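Local coordinates for protein aphrodisin (Mesocricetus auratus, PDB 1E5P) that acts as a secreted aphrodisiac pheromone of the lipocalin family, eliciting copulatory behaviour in male hamsters, and probably binds odorants and other small molecules, at residues Y65-G68 and N69-E73; I125-Q128 and F129-K133. One frame throughout, in Å; residues are numbered along the deposited sequence.

How the contacts relate
Both contacts are local and lie within the one lipocalin domain. Contact 1 comes first along the chain. It closes the hairpin between strands 56-66 and 72-75, two neighbours in the antiparallel barrel. Contact 2 follows as two successive turns of helix 120-132, which comes after strand 105-113. The centres are 22 Å apart, and the nearest atoms are about 10 Å apart, so the two do not touch. Strand 79-87 links them indirectly. It pairs with strand 72-75 of contact 1, and its side chains Leu-85 and Tyr-86 meet the helix of contact 2. One contact thus turns the chain between two wall strands at an end of the barrel, and the other belongs to the helix packed against it.

Contact 1 (Y65-G68 and N69-E73); sequences YLKG and NGTYE. Unlike the reference sequence in segment 69-73: Glu-73 (reference Gln).
Leu-66 CD1 sits over the centre of the Tyr-72 ring, 3.9 Å above its plane, in a CH-pi contact. With chi1 at -179°, Leu-66 CG turns away from the backbone N and carries CD1 over the ring. Leu-66 CB touches it as well, 3.7 Å from Tyr-72 CE2. The two residues form a non-hydrogen-bonded pair, with both side chains on the same side of the ladder. Beside them, Tyr-65 and Glu-73 exchange two backbone hydrogen bonds. Tyr-65 N lies 2.9 Å from Glu-73 O, and Glu-73 N lies 3.0 Å from Tyr-65 O. Lys-67 crosses Glu-73 at about a right angle. Its CE comes to 3.6 Å from Glu-73 OE1, but NZ stays 4.5 Å from that oxygen, too long for a salt bridge. This is a lipocalin beta hairpin closed by a type I turn with a G1 bulge. Gly-70 N bonds to Lys-67 O, while Lys-67 N reaches Thr-71 O at 2.8 Å. Gly-70 takes up the left-handed backbone angles (phi 85°) of the bulge position. Further out, Tyr-72 OH bonds to Cys-42 O, and its ring meets Phe-82 and Phe-3. A valine in place of Tyr-72 would probably leave Leu-66 CD1 without its aromatic face and Cys-42 O without its hydroxyl partner.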
# COMPACT_ATOMS: atom_id res chain seq x y z
N TYR A 65 -5.76 -12.63 0.96
CA TYR A 65 -6.83 -13.53 1.39
C TYR A 65 -7.48 -12.98 2.65
O TYR A 65 -6.81 -12.81 3.66
CB TYR A 65 -6.24 -14.93 1.67
CG TYR A 65 -5.69 -15.57 0.40
CD1 TYR A 65 -6.58 -16.20 -0.45
CD2 TYR A 65 -4.35 -15.51 0.07
CE1 TYR A 65 -6.14 -16.78 -1.63
CE2 TYR A 65 -3.90 -16.11 -1.11
CZ TYR A 65 -4.80 -16.73 -1.94
OH TYR A 65 -4.37 -17.31 -3.11
N LEU A 66 -8.77 -12.72 2.59
CA LEU A 66 -9.52 -12.16 3.69
C LEU A 66 -9.73 -13.19 4.80
O LEU A 66 -10.13 -14.33 4.51
CB LEU A 66 -10.88 -11.65 3.15
CG LEU A 66 -11.80 -10.99 4.19
CD1 LEU A 66 -11.14 -9.76 4.80
CD2 LEU A 66 -13.11 -10.60 3.50
N LYS A 67 -9.49 -12.77 6.04
CA LYS A 67 -9.61 -13.65 7.19
C LYS A 67 -10.85 -13.27 8.00
O LYS A 67 -11.46 -12.20 7.79
CB LYS A 67 -8.32 -13.60 8.05
CG LYS A 67 -7.03 -13.85 7.25
CD LYS A 67 -7.10 -15.14 6.42
CE LYS A 67 -5.76 -15.41 5.73
NZ LYS A 67 -5.79 -16.70 4.97
N GLY A 68 -11.19 -14.07 9.00
CA GLY A 68 -12.39 -13.81 9.80
C GLY A 68 -12.33 -12.49 10.54
O GLY A 68 -13.34 -11.83 10.77
N ASN A 69 -11.11 -12.06 10.90
CA ASN A 69 -10.90 -10.80 11.63
C ASN A 69 -11.00 -9.58 10.73
O ASN A 69 -10.80 -8.44 11.18
CB ASN A 69 -9.58 -10.86 12.39
CG ASN A 69 -8.32 -10.94 11.55
OD1 ASN A 69 -7.19 -11.17 12.07
ND2 ASN A 69 -8.46 -10.74 10.28
N GLY A 70 -11.28 -9.76 9.43
CA GLY A 70 -11.49 -8.67 8.51
C GLY A 70 -10.22 -8.09 7.90
O GLY A 70 -10.25 -7.02 7.25
N THR A 71 -9.11 -8.77 8.13
CA THR A 71 -7.85 -8.36 7.50
C THR A 71 -7.56 -9.29 6.32
O THR A 71 -8.10 -10.39 6.21
CB THR A 71 -6.66 -8.42 8.45
OG1 THR A 71 -6.36 -9.79 8.82
CG2 THR A 71 -6.88 -7.61 9.72
N TYR A 72 -6.67 -8.82 5.44
CA TYR A 72 -6.18 -9.60 4.33
C TYR A 72 -4.71 -10.00 4.62
O TYR A 72 -3.98 -9.18 5.20
CB TYR A 72 -6.15 -8.80 3.04
CG TYR A 72 -7.52 -8.49 2.46
CD1 TYR A 72 -8.20 -7.37 2.87
CD2 TYR A 72 -8.09 -9.35 1.53
CE1 TYR A 72 -9.47 -7.08 2.36
CE2 TYR A 72 -9.35 -9.06 1.01
CZ TYR A 72 -10.02 -7.94 1.43
OH TYR A 72 -11.26 -7.67 0.89
N GLU A 73 -4.35 -11.20 4.28
CA GLU A 73 -2.99 -11.68 4.40
C GLU A 73 -2.44 -12.00 3.02
O GLU A 73 -3.12 -12.56 2.16
CB GLU A 73 -2.89 -12.90 5.32
CG GLU A 73 -3.28 -12.56 6.74
CD GLU A 73 -3.06 -13.66 7.75
OE1 GLU A 73 -2.58 -14.76 7.37
OE2 GLU A 73 -3.37 -13.37 8.93

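Contact 2 (I125-Q128 and F129-K133); sequences ILVQ and FAHEK
The carbonyl oxygens of Ile-125, Leu-126, Val-127 and Gln-128 each accept an i to i+4 hydrogen bond from the backbone N of Phe-129, Ala-130, His-131 and Glu-132 in turn, in regular alpha-helical geometry. The shortest runs from Ala-130 N to Leu-126 O at 2.8 Å. Two pairs of side chains follow the same spacing. Ile-125 and Phe-129 lie side by side and point the same way. The methyl CG2 of Ile-125 does the touching, 3.4 Å from Phe-129 CE2. The ring reaches back along the helix because its CG is anti to its own carbonyl carbon (chi1 -77°), and CD2 passes 3.3 Å from Ile-125 O. Val-127 and His-131 also run alongside each other, with Val-127 CG1 next to the imidazole. One face of the imidazole lies over Val-127 O, which is 3.1 Å above the ring plane and offset toward its rim. Further out, Phe-129 meets Leu-85, Tyr-86 and Ile-109, whereas His-131 touches Val-137 in a loop. Leu-126 is buried against Ile-109 and Val-111 of strand 105-113. This is the characteristic lipocalin helix, which follows the last main barrel strand and packs against the outside of the barrel.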
# COMPACT_ATOMS: atom_id res chain seq x y z
N ILE A 125 -6.55 13.68 6.56
CA ILE A 125 -6.96 12.31 6.92
C ILE A 125 -5.72 11.42 7.11
O ILE A 125 -5.64 10.64 8.04
CB ILE A 125 -7.88 11.71 5.85
CG1 ILE A 125 -9.23 12.45 5.88
CG2 ILE A 125 -8.08 10.22 6.09
CD1 ILE A 125 -10.20 12.03 4.80
N LEU A 126 -4.76 11.55 6.22
CA LEU A 126 -3.52 10.77 6.32
C LEU A 126 -2.77 11.08 7.62
O LEU A 126 -2.28 10.17 8.29
CB LEU A 126 -2.63 11.10 5.12
CG LEU A 126 -1.22 10.47 5.15
CD1 LEU A 126 -1.31 8.96 5.19
CD2 LEU A 126 -0.46 10.98 3.94
N VAL A 127 -2.64 12.37 7.93
CA VAL A 127 -1.96 12.77 9.17
C VAL A 127 -2.68 12.21 10.38
O VAL A 127 -1.98 11.70 11.28
CB VAL A 127 -1.82 14.30 9.23
CG1 VAL A 127 -1.55 14.81 10.64
CG2 VAL A 127 -0.69 14.71 8.28
N GLN A 128 -4.01 12.23 10.42
CA GLN A 128 -4.77 11.69 11.54
C GLN A 128 -4.47 10.20 11.68
O GLN A 128 -4.20 9.67 12.77
CB GLN A 128 -6.26 12.02 11.44
CG GLN A 128 -6.59 13.50 11.58
CD GLN A 128 -8.05 13.83 11.85
OE1 GLN A 128 -8.46 14.20 12.96
NE2 GLN A 128 -8.89 13.70 10.82
N PHE A 129 -4.40 9.49 10.54
CA PHE A 129 -4.07 8.06 10.58
C PHE A 129 -2.64 7.80 11.04
O PHE A 129 -2.39 6.90 11.83
CB PHE A 129 -4.32 7.41 9.22
CG PHE A 129 -5.77 7.14 8.90
CD1 PHE A 129 -6.60 6.60 9.85
CD2 PHE A 129 -6.28 7.39 7.63
CE1 PHE A 129 -7.93 6.33 9.59
CE2 PHE A 129 -7.61 7.11 7.35
CZ PHE A 129 -8.43 6.59 8.32
N ALA A 130 -1.70 8.61 10.57
CA ALA A 130 -0.30 8.47 10.97
C ALA A 130 -0.21 8.67 12.48
O ALA A 130 0.46 7.90 13.15
CB ALA A 130 0.59 9.45 10.22
N HIS A 131 -0.91 9.67 13.02
CA HIS A 131 -0.86 9.85 14.48
C HIS A 131 -1.40 8.61 15.19
O HIS A 131 -0.79 8.05 16.10
CB HIS A 131 -1.68 11.07 14.88
CG HIS A 131 -1.11 12.36 14.37
ND1 HIS A 131 0.24 12.59 14.30
CD2 HIS A 131 -1.71 13.49 13.93
CE1 HIS A 131 0.46 13.80 13.82
NE2 HIS A 131 -0.70 14.37 13.59
N GLU A 132 -2.57 8.16 14.76
CA GLU A 132 -3.24 7.02 15.36
C GLU A 132 -2.39 5.76 15.33
O GLU A 132 -2.37 5.00 16.30
CB GLU A 132 -4.58 6.79 14.67
CG GLU A 132 -5.34 5.54 15.07
CD GLU A 132 -6.31 5.10 13.99
OE1 GLU A 132 -6.91 5.98 13.33
OE2 GLU A 132 -6.47 3.87 13.78
N LYS A 133 -1.63 5.56 14.24
CA LYS A 133 -0.83 4.34 14.05
C LYS A 133 0.58 4.54 14.60
O LYS A 133 1.46 3.69 14.42
CB LYS A 133 -0.72 4.00 12.56
CG LYS A 133 -2.07 3.70 11.92
CD LYS A 133 -2.97 2.86 12.82
CE LYS A 133 -3.84 1.88 12.03